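Local atomic coordinates of MSM0273 (Mycobacterium smegmatis, PDB entry 5L37), a protein that forms pentameric shell units of the RMM bacterial microcompartment, which probably cap the vertices of its polyhedral shell. Residues 24-29 with 35-40; 60-65 with 70-75. All coordinates share one frame; numbering follows the deposited sequence.

Contact 1 (24-29 with 35-40); sequences FLEVEV and RMIAFD
Leu25 with Ala38 and Val27 with Met36 are the hydrogen-bonded pairs of an antiparallel hairpin, strands 24-29 and 35-40, whose short axes approach to 4.6 Å and are turned 140° from each other. Each pair exchanges two backbone bonds: Leu25 N reaches Ala38 O at 2.8 Å, whereas Met36 N to Val27 O is longer, at 3.2 Å. Glu26 sits opposite Ile37 between them, and the CA-H of Ile37 points at Leu25 O.

The face that carries Arg35 is polar at that end and apolar at the Phe24 and Phe39 end. Arg35 reaches across the neighbouring strand with its chain extended from CG to NE, and its two terminal nitrogens part company: NH1 meets Glu26 OE1 at 2.8 Å near the guanidinium plane, while NH2 lies 3.1 Å from Glu28 OE1. The hydrogen bonds in both salt bridges are weak and bent, and the Glu26 carboxylate plane is turned 76° from the guanidinium plane. Glu26 OE1 also bonds to Thr7 OG1 on the next strand, a second grip on the same oxygen. Farther along, the edge of Phe39 is directed at the face of Phe24 in an offset edge-to-face pair, with Phe39 CD1 3.7 Å from Phe24 CE1; Ile37 CG2 packs on Phe24 CB.

The other face is mainly apolar. Val27 CG2 rests on Met36 CG at 3.6 Å, and the bend at the end of Met36, chi3 72°, brings its CE to Val29 CG2. Leu25 CD1 packs on Asp40 CB at 3.6 Å. The Leu25, Val27 and Ala38 side lies on strands 49-54 and 71-76, whereas Phe24, Ile37 and Met36 touch Met1 or Leu51 of a neighbouring subunit. Such a twisted hairpin fits the small beta barrel of the EutN/CcmL family.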
loop_
_atom_site.group_PDB
_atom_site.type_symbol
_atom_site.label_atom_id
_atom_site.label_comp_id
_atom_site.label_asym_id
_atom_site.label_seq_id
_atom_site.Cartn_x
_atom_site.Cartn_y
_atom_site.Cartn_z
ATOM N N PHE C 24 8.358 -8.931 -17.437
ATOM C CA PHE C 24 7.154 -8.175 -17.068
ATOM C C PHE C 24 5.944 -8.903 -17.674
ATOM O O PHE C 24 5.823 -8.978 -18.886
ATOM C CB PHE C 24 7.189 -6.741 -17.612
ATOM C CG PHE C 24 8.254 -5.873 -17.015
ATOM C CD1 PHE C 24 8.241 -5.563 -15.660
ATOM C CD2 PHE C 24 9.196 -5.279 -17.825
ATOM C CE1 PHE C 24 9.229 -4.706 -15.101
ATOM C CE2 PHE C 24 10.172 -4.423 -17.274
ATOM C CZ PHE C 24 10.188 -4.159 -15.929
ATOM N N LEU C 25 5.032 -9.391 -16.849
ATOM C CA LEU C 25 3.881 -10.115 -17.392
ATOM C C LEU C 25 2.608 -9.365 -17.086
ATOM O O LEU C 25 2.413 -8.852 -15.964
ATOM C CB LEU C 25 3.802 -11.544 -16.798
ATOM C CG LEU C 25 5.043 -12.460 -17.050
ATOM C CD1 LEU C 25 4.780 -13.863 -16.448
ATOM C CD2 LEU C 25 5.404 -12.559 -18.527
ATOM N N GLU C 26 1.733 -9.295 -18.072
ATOM C CA GLU C 26 0.396 -8.797 -17.797
ATOM C C GLU C 26 -0.398 -9.940 -17.139
ATOM O O GLU C 26 -0.305 -11.082 -17.579
ATOM C CB GLU C 26 -0.300 -8.323 -19.069
ATOM C CG GLU C 26 -1.657 -7.685 -18.758
ATOM C CD GLU C 26 -2.383 -7.215 -19.987
ATOM O OE1 GLU C 26 -2.918 -8.075 -20.724
ATOM O OE2 GLU C 26 -2.413 -5.985 -20.211
ATOM N N VAL C 27 -1.128 -9.625 -16.071
ATOM C CA VAL C 27 -1.937 -10.618 -15.360
ATOM C C VAL C 27 -3.324 -10.030 -15.148
ATOM O O VAL C 27 -3.490 -8.814 -15.135
ATOM C CB VAL C 27 -1.326 -11.026 -13.997
ATOM C CG1 VAL C 27 0.108 -11.562 -14.198
ATOM C CG2 VAL C 27 -1.372 -9.842 -12.953
ATOM N N GLU C 28 -4.300 -10.903 -14.974
ATOM C CA GLU C 28 -5.658 -10.507 -14.682
ATOM C C GLU C 28 -6.040 -11.120 -13.343
ATOM O O GLU C 28 -5.922 -12.339 -13.144
ATOM C CB GLU C 28 -6.593 -10.975 -15.784
ATOM C CG GLU C 28 -8.028 -10.690 -15.503
ATOM C CD GLU C 28 -8.909 -10.952 -16.695
ATOM O OE1 GLU C 28 -8.411 -11.387 -17.761
ATOM O OE2 GLU C 28 -10.125 -10.746 -16.546
ATOM N N VAL C 29 -6.462 -10.276 -12.422
ATOM C CA VAL C 29 -6.771 -10.734 -11.077
ATOM C C VAL C 29 -8.069 -11.524 -11.093
ATOM O O VAL C 29 -9.060 -11.103 -11.694
ATOM C CB VAL C 29 -6.866 -9.534 -10.087
ATOM C CG1 VAL C 29 -7.207 -10.030 -8.690
ATOM C CG2 VAL C 29 -5.558 -8.799 -10.037
ATOM N N ARG C 35 -6.554 -5.655 -14.239
ATOM C CA ARG C 35 -5.266 -6.023 -14.784
ATOM C C ARG C 35 -4.134 -5.241 -14.144
ATOM O O ARG C 35 -4.309 -4.105 -13.685
ATOM C CB ARG C 35 -5.257 -5.835 -16.296
ATOM C CG ARG C 35 -6.184 -6.859 -16.951
ATOM C CD ARG C 35 -6.070 -6.962 -18.448
ATOM N NE ARG C 35 -6.896 -8.092 -18.879
ATOM C CZ ARG C 35 -6.689 -8.804 -19.982
ATOM N NH1 ARG C 35 -5.643 -8.543 -20.753
ATOM N NH2 ARG C 35 -7.495 -9.816 -20.284
ATOM N N MET C 36 -2.976 -5.884 -14.094
ATOM C CA MET C 36 -1.747 -5.212 -13.677
ATOM C C MET C 36 -0.558 -5.910 -14.310
ATOM O O MET C 36 -0.698 -6.940 -14.990
ATOM C CB MET C 36 -1.586 -5.192 -12.139
ATOM C CG MET C 36 -1.105 -6.501 -11.578
ATOM S SD MET C 36 -0.970 -6.525 -9.743
ATOM C CE MET C 36 -2.688 -6.541 -9.352
ATOM N N ILE C 37 0.614 -5.312 -14.145
ATOM C CA ILE C 37 1.860 -5.893 -14.613
ATOM C C ILE C 37 2.648 -6.375 -13.415
ATOM O O ILE C 37 2.932 -5.601 -12.474
ATOM C CB ILE C 37 2.722 -4.865 -15.461
ATOM C CG1 ILE C 37 1.883 -4.247 -16.611
ATOM C CG2 ILE C 37 4.046 -5.534 -15.938
ATOM C CD1 ILE C 37 1.165 -5.228 -17.485
ATOM N N ALA C 38 3.009 -7.661 -13.454
ATOM C CA ALA C 38 3.773 -8.254 -12.377
ATOM C C ALA C 38 5.100 -8.737 -12.878
ATOM O O ALA C 38 5.199 -9.206 -14.026
ATOM C CB ALA C 38 2.994 -9.445 -11.730
ATOM N N PHE C 39 6.119 -8.654 -12.033
ATOM C CA PHE C 39 7.441 -9.165 -12.384
ATOM C C PHE C 39 7.495 -10.664 -12.163
ATOM O O PHE C 39 6.906 -11.165 -11.220
ATOM C CB PHE C 39 8.534 -8.469 -11.546
ATOM C CG PHE C 39 9.883 -8.566 -12.151
ATOM C CD1 PHE C 39 10.179 -7.796 -13.257
ATOM C CD2 PHE C 39 10.870 -9.419 -11.629
ATOM C CE1 PHE C 39 11.431 -7.859 -13.866
ATOM C CE2 PHE C 39 12.139 -9.504 -12.225
ATOM C CZ PHE C 39 12.414 -8.718 -13.352
ATOM N N ASP C 40 8.189 -11.365 -13.039
ATOM C CA ASP C 40 8.265 -12.826 -12.947
ATOM C C ASP C 40 9.681 -13.315 -13.087
ATOM O O ASP C 40 10.383 -12.943 -14.042
ATOM C CB ASP C 40 7.420 -13.449 -14.040
ATOM C CG ASP C 40 7.389 -14.966 -13.946
ATOM O OD1 ASP C 40 6.908 -15.494 -12.944
ATOM O OD2 ASP C 40 7.710 -15.590 -14.948
#

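Contact 2 (60-65 with 70-75); sequences SWFTGT and DALIIG
Trp61 overlaps Leu72 at the root of its indole: Leu72 CD2 lies 3.9 Å from Trp61 CB and 4.1 Å from Trp61 CG, and the two side chains cross at about a right angle. The other methyl of Leu72 has a different aromatic neighbour, with CD1 4.1 Å from Phe62 CZ. One branched side chain thus serves two consecutive aromatic residues, one methyl for each. With CG opposite the backbone N (chi1 177°), Leu72 of strand 71-75 places its two methyls against Trp61 and Phe62, bridging backbones whose nearest CA atoms, those of Trp61 and Leu72, are 8.9 Å apart.

The two aromatics also brace each other. Trp61 CE3 stands 3.6 Å above the plane of the Phe62 ring, over its centre, so that an edge of the indole faces the flat of the phenyl. Although the CB of Phe62 is not aimed at the strand, the far end of its ring comes close enough to meet the leucine. No hydrogen bond joins the two segments, and the surface they bury together is small, 111 Å², which makes this a local apolar touch and not an extensive interface.

Its neighbours place it at the boundary between barrel and pentamer. Phe62 packs on Pro20, Val41 and Pro67 of its own chain, whereas Trp61 NE1 donates to Glu17 O of a neighbouring subunit, whose Ile16 lies against both Trp61 and Leu72. The backbone of Leu72 meanwhile pairs with Ala53. An aromatic loop leaving the short helix 56-60 is here packed on a strand of the EutN/CcmL barrel, beside a subunit junction of the pentamer.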
loop_
_atom_site.group_PDB
_atom_site.type_symbol
_atom_site.label_atom_id
_atom_site.label_comp_id
_atom_site.label_asym_id
_atom_site.label_seq_id
_atom_site.Cartn_x
_atom_site.Cartn_y
_atom_site.Cartn_z
ATOM N N SER C 60 11.854 -6.267 -2.024
ATOM C CA SER C 60 12.820 -6.695 -1.025
ATOM C C SER C 60 13.218 -8.170 -1.165
ATOM O O SER C 60 14.167 -8.604 -0.512
ATOM C CB SER C 60 12.303 -6.386 0.397
ATOM O OG SER C 60 11.149 -7.140 0.734
ATOM N N TRP C 61 12.511 -8.925 -2.002
ATOM C CA TRP C 61 12.895 -10.331 -2.268
ATOM C C TRP C 61 14.256 -10.419 -2.947
ATOM O O TRP C 61 15.027 -11.381 -2.746
ATOM C CB TRP C 61 11.839 -11.042 -3.140
ATOM C CG TRP C 61 12.172 -12.498 -3.430
ATOM C CD1 TRP C 61 11.964 -13.578 -2.595
ATOM C CD2 TRP C 61 12.786 -13.022 -4.619
ATOM N NE1 TRP C 61 12.425 -14.742 -3.191
ATOM C CE2 TRP C 61 12.914 -14.433 -4.445
ATOM C CE3 TRP C 61 13.235 -12.452 -5.818
ATOM C CZ2 TRP C 61 13.467 -15.265 -5.409
ATOM C CZ3 TRP C 61 13.786 -13.295 -6.790
ATOM C CH2 TRP C 61 13.905 -14.685 -6.569
ATOM N N PHE C 62 14.553 -9.402 -3.739
ATOM C CA PHE C 62 15.773 -9.393 -4.544
ATOM C C PHE C 62 17.001 -9.070 -3.737
ATOM O O PHE C 62 16.954 -8.311 -2.791
ATOM C CB PHE C 62 15.619 -8.401 -5.696
ATOM C CG PHE C 62 14.593 -8.842 -6.688
ATOM C CD1 PHE C 62 14.953 -9.731 -7.727
ATOM C CD2 PHE C 62 13.273 -8.458 -6.570
ATOM C CE1 PHE C 62 13.990 -10.170 -8.650
ATOM C CE2 PHE C 62 12.307 -8.910 -7.468
ATOM C CZ PHE C 62 12.666 -9.763 -8.505
ATOM N N THR C 63 18.100 -9.721 -4.096
ATOM C CA THR C 63 19.385 -9.383 -3.511
ATOM C C THR C 63 19.923 -8.184 -4.278
ATOM O O THR C 63 19.508 -7.925 -5.418
ATOM C CB THR C 63 20.351 -10.561 -3.585
ATOM O OG1 THR C 63 20.369 -11.057 -4.932
ATOM C CG2 THR C 63 19.868 -11.693 -2.667
ATOM N N GLY C 64 20.803 -7.424 -3.639
ATOM C CA GLY C 64 21.357 -6.237 -4.251
ATOM C C GLY C 64 20.545 -4.985 -4.009
ATOM O O GLY C 64 19.793 -4.890 -3.051
ATOM N N THR C 65 20.721 -4.015 -4.893
ATOM C CA THR C 65 20.052 -2.726 -4.815
ATOM C C THR C 65 18.563 -2.975 -5.002
ATOM O O THR C 65 18.199 -3.748 -5.891
ATOM C CB THR C 65 20.561 -1.777 -5.892
ATOM O OG1 THR C 65 21.996 -1.726 -5.843
ATOM C CG2 THR C 65 19.987 -0.397 -5.717
ATOM N N ASP C 70 6.938 -3.391 -7.771
ATOM C CA ASP C 70 5.889 -3.393 -6.728
ATOM C C ASP C 70 4.872 -4.564 -6.906
ATOM O O ASP C 70 3.797 -4.560 -6.302
ATOM C CB ASP C 70 5.159 -2.025 -6.737
ATOM C CG ASP C 70 4.346 -1.780 -8.035
ATOM O OD1 ASP C 70 4.296 -2.702 -8.858
ATOM O OD2 ASP C 70 3.735 -0.694 -8.181
ATOM N N ALA C 71 5.218 -5.563 -7.724
ATOM C CA ALA C 71 4.362 -6.756 -7.888
ATOM C C ALA C 71 5.214 -7.897 -8.388
ATOM O O ALA C 71 5.991 -7.701 -9.328
ATOM C CB ALA C 71 3.222 -6.463 -8.884
ATOM N N LEU C 72 5.132 -9.039 -7.717
ATOM C CA LEU C 72 6.017 -10.185 -7.989
ATOM C C LEU C 72 5.191 -11.439 -7.947
ATOM O O LEU C 72 4.460 -11.673 -7.002
ATOM C CB LEU C 72 7.143 -10.274 -6.941
ATOM C CG LEU C 72 8.108 -11.457 -7.057
ATOM C CD1 LEU C 72 8.953 -11.376 -8.375
ATOM C CD2 LEU C 72 9.015 -11.425 -5.837
ATOM N N ILE C 73 5.342 -12.269 -8.981
ATOM C CA ILE C 73 4.753 -13.604 -8.930
ATOM C C ILE C 73 5.566 -14.493 -8.004
ATOM O O ILE C 73 6.780 -14.654 -8.184
ATOM C CB ILE C 73 4.675 -14.170 -10.361
ATOM C CG1 ILE C 73 3.526 -13.469 -11.110
ATOM C CG2 ILE C 73 4.485 -15.715 -10.315
ATOM C CD1 ILE C 73 3.627 -13.634 -12.702
ATOM N N ILE C 74 4.920 -15.050 -6.978
ATOM C CA ILE C 74 5.690 -15.832 -6.014
ATOM C C ILE C 74 5.474 -17.332 -6.179
ATOM O O ILE C 74 6.146 -18.110 -5.507
ATOM C CB ILE C 74 5.420 -15.398 -4.511
ATOM C CG1 ILE C 74 3.990 -15.649 -4.127
ATOM C CG2 ILE C 74 5.785 -13.926 -4.299
ATOM C CD1 ILE C 74 3.766 -15.419 -2.602
ATOM N N GLY C 75 4.537 -17.751 -7.036
ATOM C CA GLY C 75 4.373 -19.196 -7.261
ATOM C C GLY C 75 3.189 -19.470 -8.177
ATOM O O GLY C 75 2.404 -18.554 -8.492
#

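Contact 1 is the deeper and far larger of the two, its centre about 5 Å from the centre of the chain, against about 10 Å for the centre of the partly buried contact 2. It joins two paired strands through backbone bonds, ion pairs and apolar packing; contact 2 ties a loop to a strand by apolar side-chain contacts alone. They meet in one sheet: Phe39 N lies 2.9 Å from Ala71 O and Phe39 O 2.9 Å from Ile73 N, probable hydrogen bonds that set strand 35-40 beside strand 71-76 and close the barrel. One neighbouring subunit reaches both contacts, while another, through Ile16 and Glu17, meets contact 2.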